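Local coordinates for Lin2111 protein (Listeria innocua, PDB 3EDP) that probably binds DNA and regulates transcription, as other GntR-family repressors and activators with a UTRA effector domain do, at residues A[128-133]-A[139-144]; A[16-21]-A[41-46]; A[208-211]-A[215-218]; A[52-57]-A[63-68]. All coordinates share one frame; numbering follows the deposited sequence.

Contacts 2 and 4 belong to the N-terminal GntR-type DNA-binding region, contacts 1 and 3 to the UTRA domain that follows it in the chain, and the order is 2, 4, 1, 3. Contact 2 joins helix 10-23 to the end of helix 36-42; contact 4 joins helix 47-59 to strand 63-66. Their centres lie about 13 Å apart, and they meet where Ile18 packs on Leu57. Contacts 1 and 3 are two hairpins of one six-stranded antiparallel sheet, about 18 Å between centres, touching through neighbouring strands 137-146 and 215-225. Between the two regions, contact centres are about 28 to 38 Å apart, consistent with separate DNA-reading and effector-sensing modules.

Contact 1: residues A[128-133]-A[139-144]; sequences IKFVQK and TLDRLI
Phe130 and Asp141 exchange two backbone hydrogen bonds, the shorter from Asp141 N to Phe130 O at 2.8 Å. Ile128 with Leu143 and Gln132 with Thr139 are hydrogen-bonded pairs of the same kind. On the Lys129 face, Lys129 NZ comes within 3.0 Å of Arg142 NE, at the edge of the guanidinium and in its plane. Both are donors, and Glu189 of helix 188-194 probably offsets their like charges, its OE1 forming a salt bridge with each. The lysine gets there by bending in its last two torsions (chi3 -41°, chi4 -54°). Strands 124-134 and 137-146 form an antiparallel hairpin within the UTRA sheet, flanked by strands 99-108 and 215-225. On the other face the Phe130 ring lies over Asp141, whose CB sits 3.5 Å from the ring centroid in a CH-pi contact; ring and carboxylate planes are only 3° apart. That carboxylate is held from strand 215-225, by a hydrogen bond between OD2 and His222 ND1 and a weak one between OD1 and Gln220 NE2. Beyond it, Leu143 CD1 reaches Phe130 CE2 at 3.6 Å. Back on the Lys129 face, Leu140 CD1 wedges between Lys129 CG and Val131 CG2, 3.6 Å from each.

Contact 2: residues A[16-21]-A[41-46]; sequences SKIKDS and EIYSSS
Tyr43 carries this contact from the 41-46 side, its ring reaching between Lys17 and Ile18 on helix 10-23. The lysine runs antiparallel to the tyrosine side chain: it starts beside the phenol oxygen, with CB 3.6 Å from Tyr43 OH, and passes back along one flank, where CE lies 3.7 Å from Tyr43 CE1. The chain bends at chi3 (-87°), and CD and CE stay beside that flank. From the other flank, Ile18 CG1 approaches Tyr43 CE2 at 3.9 Å, crossing the ring obliquely. No direct hydrogen bond spans the segments. Instead a water lies between Ser21 OG, at 2.8 Å, and Tyr43 OH; its approach to the phenol oxygen is too short to be trusted in detail. Ser21 OG also has a weak hydrogen bond with Glu26 OE1.

Behind the ring, Ile42 CG2 is centred over one face at a height of 3.7 Å, and Ile14 of helix 10-23 touches Tyr43 as well. The backbone that presents the tyrosine is tied down by Ser45, whose OG donates to Tyr43 O at 2.8 Å from above the carbonyl plane. Ser46 then caps helix 47-59 through Thr49 N. Tyr43 thus sits where helix 36-42 ends in a Schellman motif, with Ser44 as its positive-phi C-prime residue, at the turn joining the two helices of the helix-turn-helix in a GntR-type winged-helix domain.

Contact 3: residues A[208-211]-A[215-218]; sequences VFYA and MPIA
Tyr210 and Pro216 meet on one face of a beta hairpin, formed by strands 201-211 and 215-225 of the UTRA sheet and interrupted here by a classic beta bulge. The tyrosine ring crosses the proline at a slant, bringing CE1 within 3.6 Å of Pro216 CG and CD1 within 3.5 Å of Pro216 N. Val208 lies alongside the same proline and points the same way. On the opposite face, Phe209 turns a ring edge to the partner strand: Ala218 O lies in the plane of the ring, near Phe209 CD2, while Ala218 CB packs 4.0 Å from CD2. Val167 of helix 163-167 touches Phe209, Ile217 and Ala218. Ala211 CB meets Ile217 CG2 at 3.7 Å; with chi1 at 62° this methyl branch stands opposite the isoleucine's own carbonyl carbon, while CG1 lies against Phe209 O.

The bulge places two residues, Ile217 and Ala218, against Phe209 alone, and the N-to-C directions of the short strands are 124° apart, well short of antiparallel alignment. Phe209 O receives both amides: a short, straight bond from Ile217 N at 2.8 Å and a weak one from Ala218 N at 3.4 Å. Nearer the turn, Ala211 N donates to Met215 O across 2.7 Å.

Contact 4: residues A[52-57]-A[63-68]; sequences RAVDLL and VVRKNG
Leu57 and Val63 bring the two backbones nearest, with CA atoms 5.8 Å apart, close to the short connection between helix 47-59 and strand 63-66. The short helix and strand axes approach to 8.0 Å at an angle of 119°, so the strand leaves the helix steeply. This is the junction between the second helix of the helix-turn-helix, which in GntR-family proteins is the recognition helix, and the first strand of the wing, a two-stranded antiparallel hairpin completed by strand 70-73.

At the inner end the packing is apolar. Val63 straddles Leu57 CB with both methyls, CG1 at 3.8 Å and CG2 slightly farther, and the latter also faces Val54 CG1. Helix 10-23 closes over this patch, Ile18 touching Leu57 and Ile22 touching Val63.

Farther along the strand, Arg65 reaches back to the helix with a chain extended from CG to NE. Its guanidinium lays one face over Val54, whose CG1 stands 3.5 Å off the plane and displaced to one side. Val54 CG1 points there because it lies opposite the backbone N (chi1 175°). The group's edges are engaged at several points: NE forms a salt bridge with Glu36 OE2, and NH2 donates to Arg51 O, which together should restrain its rotation. Asp55 meets NH1 and NH2 with a single oxygen, its carboxylate turned 80° from the guanidinium plane. Asp55 OD1 accepts a 2.7 Å hydrogen bond from Arg65 NH1, part of the salt bridge and met nearly head-on along its C-O bond, and a weak one from Arg65 NH2 at 3.0 Å.

Contact 1: residues A[128-133]-A[139-144]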
loop_
_atom_site.group_PDB
_atom_site.type_symbol
_atom_site.label_atom_id
_atom_site.label_comp_id
_atom_site.label_asym_id
_atom_site.label_seq_id
_atom_site.Cartn_x
_atom_site.Cartn_y
_atom_site.Cartn_z
ATOM N N ILE A 128 -4.269 11.877 12.721
ATOM C CA ILE A 128 -5.324 10.953 13.093
ATOM C C ILE A 128 -4.699 9.735 13.745
ATOM O O ILE A 128 -3.712 9.191 13.252
ATOM C CB ILE A 128 -6.144 10.512 11.864
ATOM C CG1 ILE A 128 -6.838 11.720 11.234
ATOM C CG2 ILE A 128 -7.167 9.460 12.254
ATOM C CD1 ILE A 128 -7.416 11.453 9.861
ATOM N N LYS A 129 -5.260 9.322 14.870
ATOM C CA LYS A 129 -4.805 8.113 15.523
ATOM C C LYS A 129 -5.988 7.178 15.715
ATOM O O LYS A 129 -7.032 7.589 16.230
ATOM C CB LYS A 129 -4.173 8.446 16.873
ATOM C CG LYS A 129 -3.441 7.276 17.518
ATOM C CD LYS A 129 -2.917 7.645 18.897
ATOM C CE LYS A 129 -2.335 9.057 18.918
ATOM N NZ LYS A 129 -1.283 9.275 17.876
ATOM N N PHE A 130 -5.835 5.929 15.286
ATOM C CA PHE A 130 -6.858 4.920 15.553
ATOM C C PHE A 130 -6.307 3.543 15.921
ATOM O O PHE A 130 -5.152 3.218 15.657
ATOM C CB PHE A 130 -7.876 4.815 14.410
ATOM C CG PHE A 130 -7.310 4.294 13.118
ATOM C CD1 PHE A 130 -7.219 2.932 12.882
ATOM C CD2 PHE A 130 -6.905 5.168 12.121
ATOM C CE1 PHE A 130 -6.711 2.451 11.688
ATOM C CE2 PHE A 130 -6.404 4.695 10.923
ATOM C CZ PHE A 130 -6.303 3.333 10.708
ATOM N N VAL A 131 -7.163 2.747 16.548
ATOM C CA VAL A 131 -6.785 1.461 17.102
ATOM C C VAL A 131 -7.767 0.425 16.584
ATOM O O VAL A 131 -8.926 0.734 16.302
ATOM C CB VAL A 131 -6.810 1.492 18.652
ATOM C CG1 VAL A 131 -7.037 0.103 19.220
ATOM C CG2 VAL A 131 -5.524 2.102 19.201
ATOM N N GLN A 132 -7.300 -0.804 16.449
ATOM C CA GLN A 132 -8.095 -1.853 15.840
ATOM C C GLN A 132 -7.754 -3.167 16.525
ATOM O O GLN A 132 -6.578 -3.499 16.672
ATOM C CB GLN A 132 -7.742 -1.924 14.360
ATOM C CG GLN A 132 -8.710 -2.676 13.487
ATOM C CD GLN A 132 -8.305 -2.599 12.030
ATOM O OE1 GLN A 132 -7.329 -1.927 11.681
ATOM N NE2 GLN A 132 -9.049 -3.282 11.170
ATOM N N LYS A 133 -8.769 -3.906 16.960
ATOM C CA LYS A 133 -8.536 -5.232 17.528
ATOM C C LYS A 133 -8.244 -6.228 16.409
ATOM O O LYS A 133 -8.921 -6.231 15.382
ATOM C CB LYS A 133 -9.731 -5.693 18.359
ATOM C CG LYS A 133 -9.891 -4.959 19.689
ATOM C CD LYS A 133 -9.819 -3.449 19.500
ATOM C CE LYS A 133 -10.411 -2.689 20.674
ATOM N NZ LYS A 133 -10.588 -1.243 20.340
ATOM N N THR A 139 -3.845 -3.254 17.224
ATOM C CA THR A 139 -2.893 -2.523 16.412
ATOM C C THR A 139 -3.170 -1.032 16.528
ATOM O O THR A 139 -4.267 -0.611 16.907
ATOM C CB THR A 139 -2.977 -2.934 14.942
ATOM O OG1 THR A 139 -4.266 -2.584 14.427
ATOM C CG2 THR A 139 -2.747 -4.453 14.789
ATOM N N LEU A 140 -2.170 -0.232 16.191
ATOM C CA LEU A 140 -2.288 1.209 16.307
ATOM C C LEU A 140 -1.852 1.857 15.001
ATOM O O LEU A 140 -0.797 1.531 14.456
ATOM C CB LEU A 140 -1.422 1.710 17.465
ATOM C CG LEU A 140 -1.261 3.221 17.597
ATOM C CD1 LEU A 140 -2.566 3.827 18.062
ATOM C CD2 LEU A 140 -0.153 3.537 18.588
ATOM N N ASP A 141 -2.673 2.766 14.494
ATOM C CA ASP A 141 -2.337 3.482 13.274
ATOM C C ASP A 141 -2.268 4.970 13.522
ATOM O O ASP A 141 -3.080 5.525 14.259
ATOM C CB ASP A 141 -3.350 3.196 12.160
ATOM C CG ASP A 141 -3.069 1.893 11.446
ATOM O OD1 ASP A 141 -2.633 1.941 10.276
ATOM O OD2 ASP A 141 -3.259 0.822 12.059
ATOM N N ARG A 142 -1.283 5.610 12.907
ATOM C CA ARG A 142 -1.217 7.059 12.904
ATOM C C ARG A 142 -1.080 7.550 11.466
ATOM O O ARG A 142 -0.232 7.067 10.708
ATOM C CB ARG A 142 -0.076 7.562 13.791
ATOM C CG ARG A 142 0.437 8.946 13.420
ATOM C CD ARG A 142 0.627 9.842 14.644
ATOM N NE ARG A 142 0.970 9.100 15.856
ATOM C CZ ARG A 142 2.106 8.427 16.039
ATOM N NH1 ARG A 142 3.020 8.375 15.074
ATOM N NH2 ARG A 142 2.318 7.787 17.183
ATOM N N LEU A 143 -1.945 8.490 11.100
ATOM C CA LEU A 143 -1.979 9.089 9.769
ATOM C C LEU A 143 -1.690 10.583 9.849
ATOM O O LEU A 143 -2.193 11.286 10.738
ATOM C CB LEU A 143 -3.368 8.936 9.164
ATOM C CG LEU A 143 -3.764 7.724 8.335
ATOM C CD1 LEU A 143 -3.816 6.474 9.195
ATOM C CD2 LEU A 143 -5.111 8.001 7.680
ATOM N N ILE A 144 -0.895 11.062 8.905
ATOM C CA ILE A 144 -0.589 12.476 8.791
ATOM C C ILE A 144 -0.964 12.951 7.386
ATOM O O ILE A 144 -0.462 12.425 6.395
ATOM C CB ILE A 144 0.902 12.746 9.051
ATOM C CG1 ILE A 144 1.332 12.152 10.396
ATOM C CG2 ILE A 144 1.190 14.247 8.999
ATOM C CD1 ILE A 144 0.756 12.861 11.613
#

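Contact 2: residues A[16-21]-A[41-46]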
loop_
_atom_site.group_PDB
_atom_site.type_symbol
_atom_site.label_atom_id
_atom_site.label_comp_id
_atom_site.label_asym_id
_atom_site.label_seq_id
_atom_site.Cartn_x
_atom_site.Cartn_y
_atom_site.Cartn_z
ATOM N N SER A 16 -16.183 33.403 24.133
ATOM C CA SER A 16 -17.419 32.646 24.352
ATOM C C SER A 16 -18.349 32.688 23.140
ATOM O O SER A 16 -18.992 31.694 22.808
ATOM C CB SER A 16 -18.168 33.171 25.581
ATOM O OG SER A 16 -17.412 32.978 26.764
ATOM N N LYS A 17 -18.422 33.845 22.490
ATOM C CA LYS A 17 -19.271 34.003 21.313
ATOM C C LYS A 17 -18.720 33.224 20.122
ATOM O O LYS A 17 -19.477 32.606 19.370
ATOM C CB LYS A 17 -19.459 35.488 20.971
ATOM C CG LYS A 17 -20.235 36.256 22.050
ATOM C CD LYS A 17 -20.763 37.590 21.554
ATOM C CE LYS A 17 -19.737 38.705 21.726
ATOM N NZ LYS A 17 -20.330 40.066 21.493
ATOM N N ILE A 18 -17.402 33.240 19.953
ATOM C CA ILE A 18 -16.790 32.441 18.897
ATOM C C ILE A 18 -16.999 30.952 19.176
ATOM O O ILE A 18 -17.273 30.169 18.266
ATOM C CB ILE A 18 -15.294 32.743 18.741
ATOM C CG1 ILE A 18 -15.112 34.188 18.274
ATOM C CG2 ILE A 18 -14.647 31.763 17.732
ATOM C CD1 ILE A 18 -13.776 34.763 18.608
ATOM N N LYS A 19 -16.870 30.574 20.441
ATOM C CA LYS A 19 -17.111 29.199 20.857
ATOM C C LYS A 19 -18.544 28.786 20.505
ATOM O O LYS A 19 -18.779 27.678 20.026
ATOM C CB LYS A 19 -16.870 29.067 22.360
ATOM C CG LYS A 19 -16.402 27.699 22.814
ATOM C CD LYS A 19 -16.081 27.708 24.302
ATOM C CE LYS A 19 -15.246 28.924 24.679
ATOM N NZ LYS A 19 -15.145 29.095 26.158
ATOM N N ASP A 20 -19.497 29.686 20.739
ATOM C CA ASP A 20 -20.893 29.433 20.387
ATOM C C ASP A 20 -21.036 29.144 18.898
ATOM O O ASP A 20 -21.702 28.187 18.503
ATOM C CB ASP A 20 -21.780 30.623 20.762
ATOM C CG ASP A 20 -21.874 30.833 22.261
ATOM O OD1 ASP A 20 -21.486 29.917 23.019
ATOM O OD2 ASP A 20 -22.334 31.919 22.682
ATOM N N SER A 21 -20.413 29.984 18.079
ATOM C CA SER A 21 -20.453 29.814 16.633
ATOM C C SER A 21 -19.871 28.467 16.227
ATOM O O SER A 21 -20.392 27.797 15.334
ATOM C CB SER A 21 -19.695 30.943 15.939
ATOM O OG SER A 21 -20.311 32.192 16.206
ATOM N N GLU A 41 -13.801 43.213 12.940
ATOM C CA GLU A 41 -14.950 43.872 12.335
ATOM C C GLU A 41 -16.265 43.307 12.869
ATOM O O GLU A 41 -17.155 44.051 13.272
ATOM C CB GLU A 41 -14.896 43.709 10.816
ATOM C CG GLU A 41 -16.161 44.114 10.093
ATOM C CD GLU A 41 -16.027 45.457 9.415
ATOM O OE1 GLU A 41 -16.230 45.514 8.184
ATOM O OE2 GLU A 41 -15.702 46.448 10.106
ATOM N N ILE A 42 -16.383 41.987 12.859
ATOM C CA ILE A 42 -17.593 41.315 13.325
ATOM C C ILE A 42 -17.946 41.712 14.763
ATOM O O ILE A 42 -19.110 41.964 15.091
ATOM C CB ILE A 42 -17.430 39.779 13.237
ATOM C CG1 ILE A 42 -17.388 39.329 11.772
ATOM C CG2 ILE A 42 -18.537 39.069 14.003
ATOM C CD1 ILE A 42 -16.851 37.909 11.587
ATOM N N TYR A 43 -16.930 41.777 15.616
ATOM C CA TYR A 43 -17.146 42.044 17.032
ATOM C C TYR A 43 -16.810 43.474 17.428
ATOM O O TYR A 43 -16.795 43.807 18.611
ATOM C CB TYR A 43 -16.363 41.030 17.882
ATOM C CG TYR A 43 -16.966 39.655 17.775
ATOM C CD1 TYR A 43 -18.214 39.388 18.329
ATOM C CD2 TYR A 43 -16.318 38.634 17.093
ATOM C CE1 TYR A 43 -18.789 38.144 18.227
ATOM C CE2 TYR A 43 -16.889 37.374 16.987
ATOM C CZ TYR A 43 -18.124 37.138 17.555
ATOM O OH TYR A 43 -18.708 35.902 17.456
ATOM N N SER A 44 -16.538 44.314 16.434
ATOM C CA SER A 44 -16.234 45.722 16.682
ATOM C C SER A 44 -15.213 45.868 17.811
ATOM O O SER A 44 -15.389 46.682 18.726
ATOM C CB SER A 44 -17.517 46.500 17.017
ATOM O OG SER A 44 -18.503 46.320 16.009
ATOM N N SER A 45 -14.138 45.085 17.744
ATOM C CA SER A 45 -13.161 45.081 18.832
ATOM C C SER A 45 -11.727 45.222 18.330
ATOM O O SER A 45 -11.464 45.109 17.132
ATOM C CB SER A 45 -13.319 43.816 19.684
ATOM O OG SER A 45 -14.606 43.772 20.287
ATOM N N SER A 46 -10.798 45.479 19.245
ATOM C CA SER A 46 -9.423 45.758 18.845
ATOM C C SER A 46 -8.681 44.500 18.408
ATOM O O SER A 46 -9.103 43.368 18.677
ATOM C CB SER A 46 -8.650 46.439 19.980
ATOM O OG SER A 46 -8.332 45.512 21.001
HETATM O O HOH W 1 -18.370 34.208 15.777
#

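Contact 3: residues A[208-211]-A[215-218]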
loop_
_atom_site.group_PDB
_atom_site.type_symbol
_atom_site.label_atom_id
_atom_site.label_comp_id
_atom_site.label_asym_id
_atom_site.label_seq_id
_atom_site.Cartn_x
_atom_site.Cartn_y
_atom_site.Cartn_z
ATOM N N VAL A 208 4.716 5.934 3.014
ATOM C CA VAL A 208 4.631 7.270 2.451
ATOM C C VAL A 208 3.872 7.177 1.127
ATOM O O VAL A 208 4.265 6.435 0.238
ATOM C CB VAL A 208 6.019 7.877 2.217
ATOM C CG1 VAL A 208 5.886 9.262 1.582
ATOM C CG2 VAL A 208 6.788 7.954 3.534
ATOM N N PHE A 209 2.760 7.893 1.015
ATOM C CA PHE A 209 1.955 7.850 -0.198
ATOM C C PHE A 209 2.344 9.039 -1.073
ATOM O O PHE A 209 2.423 10.177 -0.590
ATOM C CB PHE A 209 0.463 7.911 0.127
ATOM C CG PHE A 209 -0.050 6.746 0.945
ATOM C CD1 PHE A 209 -0.635 5.652 0.328
ATOM C CD2 PHE A 209 0.023 6.763 2.328
ATOM C CE1 PHE A 209 -1.132 4.587 1.075
ATOM C CE2 PHE A 209 -0.468 5.701 3.084
ATOM C CZ PHE A 209 -1.045 4.612 2.456
ATOM N N TYR A 210 2.597 8.773 -2.349
ATOM C CA TYR A 210 3.017 9.811 -3.285
ATOM C C TYR A 210 1.988 10.044 -4.374
ATOM O O TYR A 210 1.374 9.098 -4.868
ATOM C CB TYR A 210 4.329 9.410 -3.969
ATOM C CG TYR A 210 5.541 9.424 -3.068
ATOM C CD1 TYR A 210 6.351 10.549 -2.992
ATOM C CD2 TYR A 210 5.883 8.313 -2.302
ATOM C CE1 TYR A 210 7.461 10.578 -2.182
ATOM C CE2 TYR A 210 7.008 8.330 -1.486
ATOM C CZ TYR A 210 7.786 9.470 -1.430
ATOM O OH TYR A 210 8.900 9.516 -0.631
ATOM N N ALA A 211 1.814 11.311 -4.739
ATOM C CA ALA A 211 1.230 11.676 -6.021
ATOM C C ALA A 211 2.348 11.612 -7.067
ATOM O O ALA A 211 3.522 11.511 -6.712
ATOM C CB ALA A 211 0.638 13.091 -5.966
HETATM N N MSE A 215 5.848 13.604 -5.252
HETATM C CA MSE A 215 5.198 14.470 -4.270
HETATM C C MSE A 215 4.461 13.672 -3.194
HETATM O O MSE A 215 3.402 13.099 -3.456
HETATM C CB MSE A 215 4.215 15.419 -4.950
HETATM C CG MSE A 215 3.476 16.318 -3.960
HETATM SE SE MSE A 215 1.857 17.059 -4.733
HETATM C CE MSE A 215 2.615 18.723 -5.410
ATOM N N PRO A 216 5.017 13.644 -1.974
ATOM C CA PRO A 216 4.381 12.944 -0.851
ATOM C C PRO A 216 3.090 13.659 -0.484
ATOM O O PRO A 216 3.082 14.882 -0.383
ATOM C CB PRO A 216 5.399 13.093 0.287
ATOM C CG PRO A 216 6.667 13.584 -0.359
ATOM C CD PRO A 216 6.227 14.369 -1.554
ATOM N N ILE A 217 2.009 12.910 -0.312
ATOM C CA ILE A 217 0.726 13.507 0.033
ATOM C C ILE A 217 0.213 13.003 1.374
ATOM O O ILE A 217 -0.666 13.622 1.980
ATOM C CB ILE A 217 -0.343 13.249 -1.058
ATOM C CG1 ILE A 217 -0.594 11.749 -1.222
ATOM C CG2 ILE A 217 0.080 13.887 -2.388
ATOM C CD1 ILE A 217 -1.649 11.416 -2.273
ATOM N N ALA A 218 0.765 11.890 1.849
ATOM C CA ALA A 218 0.309 11.326 3.119
ATOM C C ALA A 218 1.333 10.382 3.741
ATOM O O ALA A 218 2.137 9.768 3.043
ATOM C CB ALA A 218 -1.024 10.612 2.937
#

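Contact 4: residues A[52-57]-A[63-68]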
loop_
_atom_site.group_PDB
_atom_site.type_symbol
_atom_site.label_atom_id
_atom_site.label_comp_id
_atom_site.label_asym_id
_atom_site.label_seq_id
_atom_site.Cartn_x
_atom_site.Cartn_y
_atom_site.Cartn_z
ATOM N N ARG A 52 -6.359 38.068 22.025
ATOM C CA ARG A 52 -6.536 37.445 23.333
ATOM C C ARG A 52 -7.669 36.419 23.342
ATOM O O ARG A 52 -7.559 35.377 23.984
ATOM C CB ARG A 52 -6.777 38.504 24.405
ATOM C CG ARG A 52 -5.544 39.338 24.736
ATOM C CD ARG A 52 -5.942 40.593 25.500
ATOM N NE ARG A 52 -4.797 41.256 26.110
ATOM C CZ ARG A 52 -4.850 42.452 26.687
ATOM N NH1 ARG A 52 -6.003 43.128 26.716
ATOM N NH2 ARG A 52 -3.748 42.969 27.233
ATOM N N ALA A 53 -8.759 36.728 22.651
ATOM C CA ALA A 53 -9.870 35.795 22.535
ATOM C C ALA A 53 -9.397 34.518 21.843
ATOM O O ALA A 53 -9.667 33.412 22.311
ATOM C CB ALA A 53 -11.025 36.426 21.751
ATOM N N VAL A 54 -8.687 34.685 20.728
ATOM C CA VAL A 54 -8.190 33.552 19.962
ATOM C C VAL A 54 -7.176 32.737 20.783
ATOM O O VAL A 54 -7.254 31.510 20.811
ATOM C CB VAL A 54 -7.594 33.988 18.589
ATOM C CG1 VAL A 54 -6.968 32.792 17.852
ATOM C CG2 VAL A 54 -8.670 34.630 17.716
ATOM N N ASP A 55 -6.244 33.416 21.461
ATOM C CA ASP A 55 -5.285 32.725 22.340
ATOM C C ASP A 55 -6.026 31.792 23.288
ATOM O O ASP A 55 -5.601 30.669 23.539
ATOM C CB ASP A 55 -4.485 33.710 23.196
ATOM C CG ASP A 55 -3.394 34.420 22.431
ATOM O OD1 ASP A 55 -3.158 34.104 21.243
ATOM O OD2 ASP A 55 -2.766 35.314 23.039
ATOM N N LEU A 56 -7.130 32.287 23.833
ATOM C CA LEU A 56 -7.970 31.512 24.737
ATOM C C LEU A 56 -8.555 30.289 24.026
ATOM O O LEU A 56 -8.590 29.189 24.586
ATOM C CB LEU A 56 -9.096 32.399 25.274
ATOM C CG LEU A 56 -9.788 32.041 26.587
ATOM C CD1 LEU A 56 -10.841 33.092 26.911
ATOM C CD2 LEU A 56 -10.422 30.671 26.512
ATOM N N LEU A 57 -9.023 30.480 22.795
ATOM C CA LEU A 57 -9.587 29.377 22.027
ATOM C C LEU A 57 -8.516 28.350 21.661
ATOM O O LEU A 57 -8.757 27.144 21.706
ATOM C CB LEU A 57 -10.297 29.897 20.778
ATOM C CG LEU A 57 -11.455 30.837 21.125
ATOM C CD1 LEU A 57 -11.983 31.518 19.869
ATOM C CD2 LEU A 57 -12.553 30.078 21.837
ATOM N N VAL A 63 -9.407 26.008 18.319
ATOM C CA VAL A 63 -8.981 26.559 17.043
ATOM C C VAL A 63 -7.467 26.527 16.964
ATOM O O VAL A 63 -6.779 26.355 17.968
ATOM C CB VAL A 63 -9.442 28.043 16.843
ATOM C CG1 VAL A 63 -10.838 28.266 17.374
ATOM C CG2 VAL A 63 -8.473 28.988 17.503
ATOM N N VAL A 64 -6.945 26.715 15.766
ATOM C CA VAL A 64 -5.508 26.759 15.575
ATOM C C VAL A 64 -5.193 27.845 14.555
ATOM O O VAL A 64 -5.969 28.081 13.626
ATOM C CB VAL A 64 -4.962 25.384 15.104
ATOM C CG1 VAL A 64 -5.718 24.904 13.873
ATOM C CG2 VAL A 64 -3.464 25.457 14.836
ATOM N N ARG A 65 -4.075 28.531 14.749
ATOM C CA ARG A 65 -3.660 29.566 13.816
ATOM C C ARG A 65 -2.831 28.973 12.688
ATOM O O ARG A 65 -2.053 28.046 12.902
ATOM C CB ARG A 65 -2.822 30.629 14.524
ATOM C CG ARG A 65 -3.578 31.493 15.537
ATOM C CD ARG A 65 -2.672 32.619 16.024
ATOM N NE ARG A 65 -3.404 33.694 16.688
ATOM C CZ ARG A 65 -3.511 33.826 18.005
ATOM N NH1 ARG A 65 -2.929 32.945 18.813
ATOM N NH2 ARG A 65 -4.197 34.845 18.515
ATOM N N LYS A 66 -2.993 29.508 11.484
ATOM C CA LYS A 66 -2.010 29.262 10.442
ATOM C C LYS A 66 -1.121 30.490 10.372
ATOM O O LYS A 66 -1.563 31.554 9.950
ATOM C CB LYS A 66 -2.664 29.000 9.086
ATOM C CG LYS A 66 -1.748 28.269 8.102
ATOM C CD LYS A 66 -0.327 28.828 8.147
ATOM C CE LYS A 66 0.701 27.854 7.598
ATOM N NZ LYS A 66 0.756 27.873 6.111
ATOM N N ASN A 67 0.127 30.332 10.799
ATOM C CA ASN A 67 1.102 31.417 10.792
ATOM C C ASN A 67 0.725 32.547 9.837
ATOM O O ASN A 67 1.022 32.492 8.643
ATOM C CB ASN A 67 2.489 30.873 10.443
ATOM C CG ASN A 67 3.600 31.838 10.799
ATOM O OD1 ASN A 67 3.354 33.010 11.089
ATOM N ND2 ASN A 67 4.835 31.349 10.782
ATOM N N GLY A 68 0.060 33.565 10.375
ATOM C CA GLY A 68 -0.401 34.687 9.580
ATOM C C GLY A 68 -1.647 34.365 8.776
ATOM O O GLY A 68 -2.675 35.029 8.919
#